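Local coordinates for protein SalCYP (Salinispora tropica, PDB 7ABA) that belongs to the cytochrome P450 family of haem proteins and holds a bound heme c in its mostly helical fold, at residues 139-144 against 393-398; 126-131 against 371-376; 58-63 against 323-328; 20-25 against 46-51. All coordinates share one frame; numbering follows the deposited sequence. Where two conformers were deposited one is given.

Contact 1 of 4, residues 139-144 against 393-398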
loop_
_atom_site.group_PDB
_atom_site.type_symbol
_atom_site.label_atom_id
_atom_site.label_comp_id
_atom_site.label_asym_id
_atom_site.label_seq_id
_atom_site.Cartn_x
_atom_site.Cartn_y
_atom_site.Cartn_z
ATOM N N GLU A 139 -1.281 -27.929 -3.362
ATOM C CA GLU A 139 -2.115 -26.779 -3.678
ATOM C C GLU A 139 -2.280 -25.926 -2.432
ATOM O O GLU A 139 -2.227 -26.432 -1.305
ATOM C CB GLU A 139 -3.487 -27.215 -4.204
ATOM C CG GLU A 139 -4.404 -26.045 -4.554
ATOM C CD GLU A 139 -5.667 -26.463 -5.299
ATOM O OE1 GLU A 139 -5.905 -27.681 -5.460
ATOM O OE2 GLU A 139 -6.422 -25.560 -5.733
ATOM N N VAL A 140 -2.474 -24.624 -2.648
ATOM C CA VAL A 140 -2.809 -23.714 -1.561
ATOM C C VAL A 140 -3.547 -22.525 -2.148
ATOM O O VAL A 140 -3.335 -22.151 -3.306
ATOM C CB VAL A 140 -1.541 -23.279 -0.779
ATOM C CG1 VAL A 140 -0.671 -22.353 -1.615
ATOM C CG2 VAL A 140 -1.913 -22.641 0.564
ATOM N N SER A 141 -4.433 -21.941 -1.351
ATOM C CA SER A 141 -4.964 -20.618 -1.646
ATOM C C SER A 141 -3.944 -19.638 -1.087
ATOM O O SER A 141 -3.861 -19.427 0.126
ATOM C CB SER A 141 -6.351 -20.436 -1.037
ATOM O OG SER A 141 -6.818 -19.119 -1.268
ATOM N N PHE A 142 -3.142 -19.057 -1.979
ATOM C CA PHE A 142 -1.896 -18.427 -1.561
ATOM C C PHE A 142 -2.131 -17.354 -0.505
ATOM O O PHE A 142 -1.433 -17.310 0.514
ATOM C CB PHE A 142 -1.175 -17.842 -2.774
ATOM C CG PHE A 142 0.124 -17.173 -2.425
ATOM C CD1 PHE A 142 1.288 -17.916 -2.306
ATOM C CD2 PHE A 142 0.177 -15.803 -2.209
ATOM C CE1 PHE A 142 2.483 -17.305 -1.979
ATOM C CE2 PHE A 142 1.370 -15.186 -1.876
ATOM C CZ PHE A 142 2.525 -15.937 -1.764
ATOM N N SER A 143 -3.093 -16.464 -0.731
ATOM C CA SER A 143 -3.240 -15.342 0.189
ATOM C C SER A 143 -4.075 -15.709 1.408
ATOM O O SER A 143 -3.715 -15.348 2.531
ATOM C CB SER A 143 -3.833 -14.140 -0.543
ATOM O OG SER A 143 -2.859 -13.610 -1.415
ATOM N N ASP A 144 -5.163 -16.457 1.221
ATOM C CA ASP A 144 -6.032 -16.797 2.347
ATOM C C ASP A 144 -5.321 -17.686 3.363
ATOM O O ASP A 144 -5.452 -17.493 4.578
ATOM C CB ASP A 144 -7.296 -17.497 1.847
ATOM C CG ASP A 144 -8.239 -16.565 1.107
ATOM O OD1 ASP A 144 -8.051 -15.334 1.162
ATOM O OD2 ASP A 144 -9.172 -17.080 0.455
ATOM N N VAL A 393 -11.258 -8.786 -3.302
ATOM C CA VAL A 393 -11.517 -10.192 -3.039
ATOM C C VAL A 393 -11.033 -11.009 -4.232
ATOM O O VAL A 393 -11.494 -10.820 -5.361
ATOM C CB VAL A 393 -13.011 -10.448 -2.776
ATOM C CG1 VAL A 393 -13.282 -11.933 -2.576
ATOM C CG2 VAL A 393 -13.480 -9.663 -1.580
ATOM N N TYR A 394 -10.109 -11.925 -3.978
ATOM C CA TYR A 394 -9.640 -12.853 -4.996
ATOM C C TYR A 394 -9.238 -14.137 -4.295
ATOM O O TYR A 394 -9.127 -14.184 -3.068
ATOM C CB TYR A 394 -8.464 -12.266 -5.788
ATOM C CG TYR A 394 -7.248 -12.018 -4.933
ATOM C CD1 TYR A 394 -6.308 -13.017 -4.736
ATOM C CD2 TYR A 394 -7.052 -10.793 -4.293
ATOM C CE1 TYR A 394 -5.199 -12.807 -3.955
ATOM C CE2 TYR A 394 -5.936 -10.573 -3.496
ATOM C CZ TYR A 394 -5.015 -11.590 -3.331
ATOM O OH TYR A 394 -3.900 -11.399 -2.551
ATOM N N ASP A 395 -9.011 -15.186 -5.092
ATOM C CA ASP A 395 -8.543 -16.474 -4.579
ATOM C C ASP A 395 -7.438 -16.968 -5.510
ATOM O O ASP A 395 -7.721 -17.479 -6.597
ATOM C CB ASP A 395 -9.687 -17.480 -4.489
ATOM C CG ASP A 395 -9.258 -18.821 -3.908
ATOM O OD1 ASP A 395 -8.108 -18.936 -3.434
ATOM O OD2 ASP A 395 -10.081 -19.762 -3.933
ATOM N N LEU A 396 -6.187 -16.825 -5.079
ATOM C CA LEU A 396 -5.033 -17.229 -5.881
ATOM C C LEU A 396 -4.694 -18.678 -5.549
ATOM O O LEU A 396 -4.106 -18.969 -4.505
ATOM C CB LEU A 396 -3.846 -16.317 -5.622
ATOM C CG LEU A 396 -2.545 -16.706 -6.329
ATOM C CD1 LEU A 396 -2.691 -16.756 -7.859
ATOM C CD2 LEU A 396 -1.453 -15.725 -5.932
ATOM N N ARG A 397 -5.049 -19.586 -6.450
ATOM C CA ARG A 397 -4.722 -20.997 -6.292
ATOM C C ARG A 397 -3.400 -21.274 -6.992
ATOM O O ARG A 397 -3.224 -20.912 -8.160
ATOM C CB ARG A 397 -5.821 -21.883 -6.879
ATOM C CG ARG A 397 -7.170 -21.802 -6.175
ATOM C CD ARG A 397 -7.086 -22.291 -4.738
ATOM N NE ARG A 397 -8.402 -22.311 -4.096
ATOM C CZ ARG A 397 -9.078 -23.406 -3.768
ATOM N NH1 ARG A 397 -8.580 -24.614 -4.002
ATOM N NH2 ARG A 397 -10.266 -23.295 -3.188
ATOM N N ILE A 398 -2.465 -21.891 -6.270
ATOM C CA ILE A 398 -1.194 -22.335 -6.827
ATOM C C ILE A 398 -1.115 -23.838 -6.618
ATOM O O ILE A 398 -1.489 -24.331 -5.550
ATOM C CB ILE A 398 0.016 -21.635 -6.167
ATOM C CG1 ILE A 398 -0.126 -20.102 -6.170
ATOM C CG2 ILE A 398 1.307 -22.059 -6.848
ATOM C CD1 ILE A 398 -0.157 -19.473 -7.526
HETATM O O HOH W 1 -5.727 -16.563 -2.118
HETATM O O HOH W 2 -7.178 -14.143 -1.082
HETATM O O HOH W 3 -10.706 -15.399 -1.112
#
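Arg397 reaches across a short antiparallel ladder to Glu139 and ties strand 397-399 to strand 139-141. Its CB and CG lie 3.9 Å from Glu139 OE2, with the chain bent at chi2 (-63°), and CD runs closer to the same oxygen. NE turns back to Asp395 OD2 on the syn side of that carboxylate in a salt bridge of 3.1 Å, and NH1 makes a second salt bridge to Glu139 OE2 at 2.9 Å. Both acids sit at the guanidinium edge, although NH1 meets OE2 from well above the Glu139 carboxylate plane. The other oxygen of Asp395, OD1, accepts from Ser141 OG at 2.5 Å. In the ladder itself, Val140 and Ile398 form a hydrogen-bonded pair, and Phe142 N, in the first turn of helix 142-159, donates to Leu396 O (2.7 Å, 170°). Phe142 CB packs on Leu396 CD2, the two side chains lying side by side. Farther along, Ser143 OG donates to Tyr394 OH at the ring edge, and that hydroxyl also bonds Asn254. A water joins Ser141 OG, Ser143 N and Leu396 N. With an acid at each of two guanidinium nitrogens, the arginine's rotation is fixed and its positive charge is probably stabilised.

Contact 2 of 4, residues 126-131 against 371-376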
loop_
_atom_site.group_PDB
_atom_site.type_symbol
_atom_site.label_atom_id
_atom_site.label_comp_id
_atom_site.label_asym_id
_atom_site.label_seq_id
_atom_site.Cartn_x
_atom_site.Cartn_y
_atom_site.Cartn_z
ATOM N N ASN A 126 8.833 -18.159 10.335
ATOM C CA ASN A 126 7.396 -18.108 10.092
ATOM C C ASN A 126 7.058 -18.630 8.692
ATOM O O ASN A 126 6.249 -19.556 8.538
ATOM C CB ASN A 126 6.940 -16.661 10.309
ATOM C CG ASN A 126 5.467 -16.432 10.058
ATOM O OD1 ASN A 126 4.677 -17.361 9.904
ATOM N ND2 ASN A 126 5.088 -15.161 10.044
ATOM N N ALA A 127 7.708 -18.088 7.661
ATOM C CA ALA A 127 7.458 -18.566 6.301
ATOM C C ALA A 127 7.731 -20.062 6.185
ATOM O O ALA A 127 6.912 -20.819 5.647
ATOM C CB ALA A 127 8.317 -17.799 5.298
ATOM N N ARG A 128 8.884 -20.503 6.682
ATOM C CA ARG A 128 9.277 -21.899 6.524
ATOM C C ARG A 128 8.313 -22.831 7.248
ATOM O O ARG A 128 7.919 -23.873 6.709
ATOM C CB ARG A 128 10.705 -22.083 7.035
ATOM C CG ARG A 128 11.280 -23.477 6.867
ATOM C CD ARG A 128 12.786 -23.464 7.153
ATOM N NE ARG A 128 13.547 -22.881 6.048
ATOM C CZ ARG A 128 14.673 -22.184 6.179
ATOM N NH1 ARG A 128 15.194 -21.940 7.375
ATOM N NH2 ARG A 128 15.280 -21.711 5.097
ATOM N N ARG A 129 7.928 -22.475 8.476
ATOM C CA ARG A 129 6.941 -23.248 9.223
ATOM C C ARG A 129 5.639 -23.385 8.437
ATOM O O ARG A 129 5.092 -24.488 8.286
ATOM C CB ARG A 129 6.689 -22.561 10.568
ATOM C CG ARG A 129 5.833 -23.339 11.554
ATOM C CD ARG A 129 5.457 -22.475 12.767
ATOM N NE ARG A 129 4.343 -21.579 12.464
ATOM C CZ ARG A 129 4.363 -20.245 12.550
ATOM N NH1 ARG A 129 5.443 -19.581 12.959
ATOM N NH2 ARG A 129 3.272 -19.568 12.235
ATOM N N ARG A 130 5.130 -22.266 7.928
ATOM C CA ARG A 130 3.830 -22.275 7.265
ATOM C C ARG A 130 3.871 -23.036 5.943
ATOM O O ARG A 130 2.970 -23.831 5.658
ATOM C CB ARG A 130 3.357 -20.850 7.041
ATOM C CG ARG A 130 3.007 -20.129 8.327
ATOM C CD ARG A 130 2.503 -18.727 8.070
ATOM N NE ARG A 130 2.012 -18.131 9.305
ATOM C CZ ARG A 130 0.812 -18.359 9.826
ATOM N NH1 ARG A 130 -0.049 -19.154 9.206
ATOM N NH2 ARG A 130 0.471 -17.792 10.979
ATOM N N ILE A 131 4.898 -22.802 5.121
ATOM C CA ILE A 131 4.982 -23.481 3.830
ATOM C C ILE A 131 5.205 -24.977 4.017
ATOM O O ILE A 131 4.617 -25.797 3.304
ATOM C CB ILE A 131 6.086 -22.853 2.961
ATOM C CG1 ILE A 131 5.759 -21.396 2.661
ATOM C CG2 ILE A 131 6.216 -23.622 1.637
ATOM C CD1 ILE A 131 6.932 -20.583 2.186
ATOM N N TRP A 371 9.671 -19.897 -0.110
ATOM C CA TRP A 371 8.786 -20.575 -1.052
ATOM C C TRP A 371 9.587 -21.403 -2.054
ATOM O O TRP A 371 9.303 -22.588 -2.269
ATOM C CB TRP A 371 7.899 -19.557 -1.778
ATOM C CG TRP A 371 6.950 -20.209 -2.735
ATOM C CD1 TRP A 371 7.211 -20.609 -4.023
ATOM C CD2 TRP A 371 5.592 -20.571 -2.475
ATOM N NE1 TRP A 371 6.097 -21.189 -4.571
ATOM C CE2 TRP A 371 5.090 -21.179 -3.643
ATOM C CE3 TRP A 371 4.748 -20.434 -1.374
ATOM C CZ2 TRP A 371 3.786 -21.638 -3.736
ATOM C CZ3 TRP A 371 3.454 -20.887 -1.475
ATOM C CH2 TRP A 371 2.987 -21.486 -2.641
ATOM N N HIS A 372 10.610 -20.802 -2.665
ATOM C CA HIS A 372 11.358 -21.500 -3.704
ATOM C C HIS A 372 12.304 -22.561 -3.157
ATOM O O HIS A 372 12.708 -23.454 -3.911
ATOM C CB HIS A 372 12.106 -20.485 -4.564
ATOM C CG HIS A 372 11.191 -19.701 -5.450
ATOM N ND1 HIS A 372 10.503 -18.591 -5.012
ATOM C CD2 HIS A 372 10.806 -19.900 -6.732
ATOM C CE1 HIS A 372 9.747 -18.129 -5.991
ATOM N NE2 HIS A 372 9.916 -18.903 -7.046
ATOM N N GLU A 373 12.636 -22.520 -1.867
ATOM C CA GLU A 373 13.396 -23.619 -1.279
ATOM C C GLU A 373 12.549 -24.882 -1.191
ATOM O O GLU A 373 13.052 -25.989 -1.413
ATOM C CB GLU A 373 13.915 -23.226 0.108
ATOM C CG GLU A 373 14.895 -24.239 0.717
ATOM C CD GLU A 373 14.252 -25.181 1.721
ATOM O OE1 GLU A 373 13.374 -24.734 2.491
ATOM O OE2 GLU A 373 14.632 -26.372 1.747
ATOM N N LEU A 374 11.262 -24.736 -0.886
ATOM C CA LEU A 374 10.391 -25.885 -0.674
ATOM C C LEU A 374 9.510 -26.210 -1.867
ATOM O O LEU A 374 9.110 -27.373 -2.032
ATOM C CB LEU A 374 9.500 -25.641 0.545
ATOM C CG LEU A 374 10.225 -25.724 1.895
ATOM C CD1 LEU A 374 9.359 -25.163 3.012
ATOM C CD2 LEU A 374 10.618 -27.159 2.196
ATOM N N ILE A 375 9.183 -25.209 -2.677
ATOM C CA ILE A 375 8.300 -25.357 -3.831
ATOM C C ILE A 375 8.975 -24.669 -5.010
ATOM O O ILE A 375 8.553 -23.574 -5.421
ATOM C CB ILE A 375 6.910 -24.765 -3.551
ATOM C CG1 ILE A 375 6.311 -25.401 -2.291
ATOM C CG2 ILE A 375 5.987 -24.981 -4.744
ATOM C CD1 ILE A 375 5.029 -24.756 -1.823
ATOM N N PRO A 376 10.028 -25.265 -5.577
ATOM C CA PRO A 376 10.771 -24.575 -6.644
ATOM C C PRO A 376 9.995 -24.449 -7.941
ATOM O O PRO A 376 10.235 -23.508 -8.709
ATOM C CB PRO A 376 12.019 -25.455 -6.820
ATOM C CG PRO A 376 11.605 -26.811 -6.316
ATOM C CD PRO A 376 10.662 -26.535 -5.187
#
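Ile131, on helix 113-132, comes closest by backbone to Trp371 in the last turn of helix 357-374, their CA atoms 6.8 Å apart, and Ile375 is the first residue beyond that second helix to leave helical angles. Ile131 carries the contact with two branches. Its CD1 pushes against the backbone of Trp371, 3.6 Å from Trp371 N, and lies obliquely to the indole at CE3. Its CG2, anti to the backbone N because CG1 takes chi1 -63°, reaches Leu374 CD1 and Ile375 CD1, each at 3.8 Å. Both of these side chains pass Ile131 at a slant. Ile375 CD1 also rests over one face of the Trp371 ring, toward its rim, so Ile375, Leu374 and the indole together form the apolar surface that Ile131 meets. At the exposed margin Arg128 NE and Glu373 OE1 stand 4.0 Å apart, beyond salt-bridge range; the arginine's salt bridge goes instead to Glu370, about one turn before Glu373 on helix 357-374. Helix 142-159 packs against helix 113-132 through Ala127 on Tyr150, while Trp371 reaches Ile260 of helix 250-265, makes an edge-to-face ring pair with Phe142 at the start of helix 142-159, and packs on Val140 of strand 139-141 and Ile398 of strand 397-399.

Contact 3 of 4, residues 58-63 against 323-328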
loop_
_atom_site.group_PDB
_atom_site.type_symbol
_atom_site.label_atom_id
_atom_site.label_comp_id
_atom_site.label_asym_id
_atom_site.label_seq_id
_atom_site.Cartn_x
_atom_site.Cartn_y
_atom_site.Cartn_z
ATOM N N LEU A 58 -3.387 13.285 -11.042
ATOM C CA LEU A 58 -2.089 13.543 -11.650
ATOM C C LEU A 58 -1.577 12.274 -12.318
ATOM O O LEU A 58 -1.852 11.158 -11.874
ATOM C CB LEU A 58 -1.085 14.031 -10.610
ATOM C CG LEU A 58 -1.529 15.286 -9.851
ATOM C CD1 LEU A 58 -0.383 15.814 -9.009
ATOM C CD2 LEU A 58 -2.027 16.373 -10.801
ATOM N N SER A 59 -0.834 12.454 -13.402
ATOM C CA SER A 59 -0.530 11.335 -14.263
ATOM C C SER A 59 0.936 11.177 -14.648
ATOM O O SER A 59 1.250 10.256 -15.412
ATOM C CB SER A 59 -1.379 11.426 -15.529
ATOM O OG SER A 59 -0.972 12.482 -16.382
ATOM N N THR A 60 1.841 12.003 -14.133
ATOM C CA THR A 60 3.262 11.838 -14.414
ATOM C C THR A 60 4.041 11.577 -13.133
ATOM O O THR A 60 3.632 11.968 -12.034
ATOM C CB THR A 60 3.852 13.064 -15.117
ATOM O OG1 THR A 60 3.871 14.180 -14.214
ATOM C CG2 THR A 60 3.059 13.399 -16.367
ATOM N N TYR A 61 5.180 10.904 -13.290
ATOM C CA TYR A 61 6.067 10.656 -12.156
ATOM C C TYR A 61 6.529 11.972 -11.542
ATOM O O TYR A 61 6.486 12.155 -10.323
ATOM C CB TYR A 61 7.258 9.823 -12.629
ATOM C CG TYR A 61 8.307 9.506 -11.583
ATOM C CD1 TYR A 61 9.365 10.374 -11.354
ATOM C CD2 TYR A 61 8.262 8.323 -10.851
ATOM C CE1 TYR A 61 10.336 10.088 -10.429
ATOM C CE2 TYR A 61 9.240 8.028 -9.909
ATOM C CZ TYR A 61 10.275 8.918 -9.710
ATOM O OH TYR A 61 11.257 8.635 -8.786
ATOM N N GLU A 62 6.962 12.908 -12.381
ATOM C CA GLU A 62 7.469 14.183 -11.879
ATOM C C GLU A 62 6.391 14.929 -11.100
ATOM O O GLU A 62 6.640 15.438 -10.003
ATOM C CB GLU A 62 7.982 15.031 -13.046
ATOM C CG GLU A 62 8.326 16.480 -12.704
ATOM C CD GLU A 62 8.509 17.343 -13.944
ATOM O OE1 GLU A 62 9.414 17.054 -14.757
ATOM O OE2 GLU A 62 7.731 18.307 -14.112
ATOM N N GLY A 63 5.185 15.008 -11.663
ATOM C CA GLY A 63 4.113 15.734 -11.004
ATOM C C GLY A 63 3.651 15.068 -9.726
ATOM O O GLY A 63 3.358 15.741 -8.731
ATOM N N ASN A 323 4.616 5.001 -11.436
ATOM C CA ASN A 323 5.569 3.913 -11.615
ATOM C C ASN A 323 5.525 3.304 -13.008
ATOM O O ASN A 323 6.285 2.369 -13.278
ATOM C CB ASN A 323 5.325 2.832 -10.553
ATOM C CG ASN A 323 5.859 3.230 -9.188
ATOM O OD1 ASN A 323 6.655 4.162 -9.065
ATOM N ND2 ASN A 323 5.439 2.509 -8.156
ATOM N N TYR A 324 4.678 3.821 -13.898
ATOM C CA TYR A 324 4.642 3.392 -15.291
ATOM C C TYR A 324 4.974 4.528 -16.255
ATOM O O TYR A 324 4.785 4.375 -17.472
ATOM C CB TYR A 324 3.265 2.812 -15.619
ATOM C CG TYR A 324 3.095 1.368 -15.220
ATOM C CD1 TYR A 324 3.091 0.986 -13.884
ATOM C CD2 TYR A 324 2.915 0.383 -16.187
ATOM C CE1 TYR A 324 2.929 -0.334 -13.524
ATOM C CE2 TYR A 324 2.750 -0.936 -15.833
ATOM C CZ TYR A 324 2.759 -1.292 -14.511
ATOM O OH TYR A 324 2.590 -2.609 -14.161
ATOM N N ASP A 325 5.461 5.658 -15.744
ATOM C CA ASP A 325 5.773 6.811 -16.582
ATOM C C ASP A 325 6.915 6.451 -17.524
ATOM O O ASP A 325 8.027 6.173 -17.057
ATOM C CB ASP A 325 6.146 8.005 -15.713
ATOM C CG ASP A 325 6.243 9.295 -16.494
ATOM O OD1 ASP A 325 6.584 9.257 -17.694
ATOM O OD2 ASP A 325 5.965 10.361 -15.906
ATOM N N PRO A 326 6.695 6.428 -18.839
ATOM C CA PRO A 326 7.750 5.945 -19.742
ATOM C C PRO A 326 8.927 6.891 -19.859
ATOM O O PRO A 326 9.978 6.473 -20.360
ATOM C CB PRO A 326 7.022 5.790 -21.082
ATOM C CG PRO A 326 5.925 6.794 -21.023
ATOM C CD PRO A 326 5.485 6.833 -19.577
ATOM N N ALA A 327 8.789 8.147 -19.426
ATOM C CA ALA A 327 9.933 9.048 -19.373
ATOM C C ALA A 327 10.924 8.640 -18.295
ATOM O O ALA A 327 12.091 9.039 -18.355
ATOM C CB ALA A 327 9.467 10.484 -19.120
ATOM N N VAL A 328 10.483 7.851 -17.319
ATOM C CA VAL A 328 11.327 7.400 -16.229
ATOM C C VAL A 328 11.595 5.902 -16.311
ATOM O O VAL A 328 12.701 5.449 -16.008
ATOM C CB VAL A 328 10.680 7.774 -14.878
ATOM C CG1 VAL A 328 11.528 7.287 -13.721
ATOM C CG2 VAL A 328 10.475 9.281 -14.795
HETATM O O HOH W 4 7.551 12.496 -15.270
#
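Tyr61 and Val328 cross at about a right angle, and the valine lies over one face of the phenol. Val328 CG1 stands 4.3 Å from the ring centroid, only 1° off the ring normal, in a CH-pi contact over the centre of that face. Its second methyl, CG2, is placed toward the CB side of the ring and touches Tyr61 CD1 at 3.8 Å. Tyr61 carries its ring anti to the backbone N (chi1 178°), with that face turned to the valine, and its hydroxyl goes on to the backbone O of Pro343. Asp325 lies alongside the root of the same tyrosine, its CB 3.7 Å from Tyr61 CB. The carboxylate uses the anti lone pair of OD2 to accept from Tyr61 N, a nearly straight bond of 2.8 Å and 167°. This is the start of helix 61-68, where Thr60 is the N-cap: its OG1 accepts from Gly63 N, while Asp325, from the other segment, takes the N-H of Tyr61, the first residue of the helix. A water donates to OD2 and accepts from Glu62 N, linking the acid to a further first-turn amide. The helix dipole would be expected to stabilise a negative charge there. OD1 turns the other way, accepting from Ala327 N at 3.0 Å in an Asx turn that fixes the carboxylate's rotation.

Contact 4 of 4, residues 20-25 against 46-51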
loop_
_atom_site.group_PDB
_atom_site.type_symbol
_atom_site.label_atom_id
_atom_site.label_comp_id
_atom_site.label_asym_id
_atom_site.label_seq_id
_atom_site.Cartn_x
_atom_site.Cartn_y
_atom_site.Cartn_z
ATOM N N GLY A 20 -8.246 19.436 -21.410
ATOM C CA GLY A 20 -9.164 18.305 -21.397
ATOM C C GLY A 20 -10.511 18.462 -20.707
ATOM O O GLY A 20 -10.622 19.124 -19.670
ATOM N N ASP A 21 -11.540 17.834 -21.278
ATOM C CA ASP A 21 -12.833 17.700 -20.619
ATOM C C ASP A 21 -12.733 16.741 -19.432
ATOM O O ASP A 21 -11.866 15.863 -19.376
ATOM C CB ASP A 21 -13.892 17.167 -21.591
ATOM C CG ASP A 21 -14.602 18.270 -22.366
ATOM O OD1 ASP A 21 -14.241 19.458 -22.221
ATOM O OD2 ASP A 21 -15.539 17.940 -23.121
ATOM N N SER A 22 -13.641 16.913 -18.475
ATOM C CA SER A 22 -13.741 15.939 -17.400
ATOM C C SER A 22 -14.279 14.621 -17.952
ATOM O O SER A 22 -14.960 14.582 -18.977
ATOM C CB SER A 22 -14.660 16.436 -16.286
ATOM O OG SER A 22 -14.183 17.619 -15.692
ATOM N N VAL A 23 -13.958 13.531 -17.264
ATOM C CA VAL A 23 -14.494 12.217 -17.587
ATOM C C VAL A 23 -15.173 11.653 -16.348
ATOM O O VAL A 23 -14.808 11.975 -15.213
ATOM C CB VAL A 23 -13.394 11.253 -18.092
ATOM C CG1 VAL A 23 -12.899 11.686 -19.457
ATOM C CG2 VAL A 23 -12.249 11.204 -17.104
ATOM N N GLU A 24 -16.160 10.788 -16.573
ATOM C CA GLU A 24 -16.867 10.129 -15.477
ATOM C C GLU A 24 -16.055 8.911 -15.038
ATOM O O GLU A 24 -16.393 7.758 -15.314
ATOM C CB GLU A 24 -18.274 9.737 -15.903
ATOM C CG GLU A 24 -19.229 10.904 -15.937
ATOM C CD GLU A 24 -19.668 11.321 -14.545
ATOM O OE1 GLU A 24 -20.130 10.447 -13.780
ATOM O OE2 GLU A 24 -19.534 12.516 -14.210
ATOM N N PHE A 25 -14.959 9.193 -14.331
ATOM C CA PHE A 25 -13.977 8.181 -13.965
ATOM C C PHE A 25 -14.130 7.763 -12.509
ATOM O O PHE A 25 -14.110 8.602 -11.603
ATOM C CB PHE A 25 -12.559 8.689 -14.205
ATOM C CG PHE A 25 -11.488 7.749 -13.709
ATOM C CD1 PHE A 25 -11.217 6.562 -14.385
ATOM C CD2 PHE A 25 -10.763 8.047 -12.571
ATOM C CE1 PHE A 25 -10.237 5.697 -13.934
ATOM C CE2 PHE A 25 -9.771 7.189 -12.116
ATOM C CZ PHE A 25 -9.513 6.008 -12.802
ATOM N N ALA A 46 -2.283 15.670 -16.141
ATOM C CA ALA A 46 -3.427 15.356 -15.294
ATOM C C ALA A 46 -4.680 15.171 -16.133
ATOM O O ALA A 46 -4.771 15.641 -17.269
ATOM C CB ALA A 46 -3.668 16.449 -14.251
ATOM N N PHE A 47 -5.655 14.482 -15.546
ATOM C CA PHE A 47 -7.013 14.481 -16.069
ATOM C C PHE A 47 -7.970 14.682 -14.905
ATOM O O PHE A 47 -7.607 14.507 -13.739
ATOM C CB PHE A 47 -7.337 13.198 -16.865
ATOM C CG PHE A 47 -7.483 11.947 -16.032
ATOM C CD1 PHE A 47 -8.708 11.607 -15.477
ATOM C CD2 PHE A 47 -6.414 11.080 -15.864
ATOM C CE1 PHE A 47 -8.852 10.445 -14.743
ATOM C CE2 PHE A 47 -6.553 9.907 -15.128
ATOM C CZ PHE A 47 -7.771 9.594 -14.567
ATOM N N HIS A 48 -9.195 15.076 -15.225
ATOM C CA HIS A 48 -10.174 15.429 -14.211
ATOM C C HIS A 48 -11.385 14.511 -14.305
ATOM O O HIS A 48 -11.894 14.238 -15.401
ATOM C CB HIS A 48 -10.607 16.892 -14.354
ATOM C CG HIS A 48 -11.564 17.341 -13.296
ATOM N ND1 HIS A 48 -12.919 17.446 -13.517
ATOM C CD2 HIS A 48 -11.363 17.696 -12.004
ATOM C CE1 HIS A 48 -13.513 17.852 -12.408
ATOM N NE2 HIS A 48 -12.591 18.007 -11.475
ATOM N N SER A 49 -11.835 14.035 -13.150
ATOM C CA SER A 49 -13.030 13.211 -13.064
ATOM C C SER A 49 -14.194 14.022 -12.515
ATOM O O SER A 49 -14.085 14.642 -11.452
ATOM C CB SER A 49 -12.810 11.986 -12.180
ATOM O OG SER A 49 -14.015 11.237 -12.113
ATOM N N SER A 50 -15.314 13.987 -13.227
ATOM C CA SER A 50 -16.537 14.633 -12.780
ATOM C C SER A 50 -17.390 13.726 -11.909
ATOM O O SER A 50 -18.447 14.158 -11.442
ATOM C CB SER A 50 -17.350 15.091 -13.989
ATOM O OG SER A 50 -17.534 14.018 -14.895
ATOM N N ARG A 51 -16.961 12.485 -11.684
ATOM C CA ARG A 51 -17.790 11.527 -10.971
ATOM C C ARG A 51 -17.879 11.883 -9.494
ATOM O O ARG A 51 -16.880 12.231 -8.857
ATOM C CB ARG A 51 -17.231 10.116 -11.144
ATOM C CG ARG A 51 -18.247 9.028 -10.869
ATOM C CD ARG A 51 -17.930 7.766 -11.642
ATOM N NE ARG A 51 -18.839 6.678 -11.290
ATOM C CZ ARG A 51 -18.723 5.936 -10.193
ATOM N NH1 ARG A 51 -17.736 6.162 -9.334
ATOM N NH2 ARG A 51 -19.595 4.967 -9.951
HETATM O O HOH W 5 -9.866 15.679 -17.988
HETATM O O HOH W 6 -17.880 14.352 -17.487
HETATM O O HOH W 7 -15.496 7.893 -8.560
#
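Phe47 drives the edge of its ring into the face of Phe25 in a T-shaped stack, the planes 86° apart and the centroids separated by 5.2 Å. Phe47 CE1 and CZ do the touching, off centre toward the rim on the side of Phe25 CD2. The phenylalanine reaches there with CG set between its backbone N and carbonyl carbon (chi1 71°), and its CD1 also meets Val23 CG2, 3.9 Å away. Beside the rings the backbones join: Val23 N donates to His48 O, and Ser50 N donates to Val23 O from above the carbonyl plane, giving a single bridge between Val23 and Ser49. Segment 20-25 thus crosses beside 46-49, an outermost strand of the mixed sheet, which pairs with strand 55-58; Val37 of helix 31-41 touches both rings. Three serines add side-chain bonds. Ser22 OG and His48 ND1 share a hydrogen bond of 2.5 Å at the imidazole edge. Ser49 OG donates to a lone pair of Phe25 O at 2.7 Å and accepts from Arg51 N in an ST turn. Ser50 OG donates to Glu24 OE2 (2.6 Å) on the anti side, tilted from the carboxylate plane; Glu24 is the centre of an inverse gamma turn and bends at chi2 to bring its acid over. Arg51 CG lies 3.7 Å from Glu24 OE1, the two side chains crossing nearly perpendicularly.

Overall arrangement
Along the chain contact 4 closes first, before any other opens, while contacts 1, 2 and 3 interleave, each joining an early segment to a late one. Contacts 1 and 2 are neighbours, centres 15 Å apart: Trp371 of contact 2 packs on Val140, Phe142 and Ile398 of contact 1, and helix 113-132 leads into strand 139-141 as helix 357-374 leads to strand 397-399. Contacts 3 and 4 also touch, centres 18 Å apart, where Leu58 meets Ala46 in the mixed sheet. Contacts 2 and 4 lie on opposite sides of the chain's centre, about 46 Å between centres. One pair thus lies around Trp371 and the small antiparallel sheet, the other beside the mixed sheet.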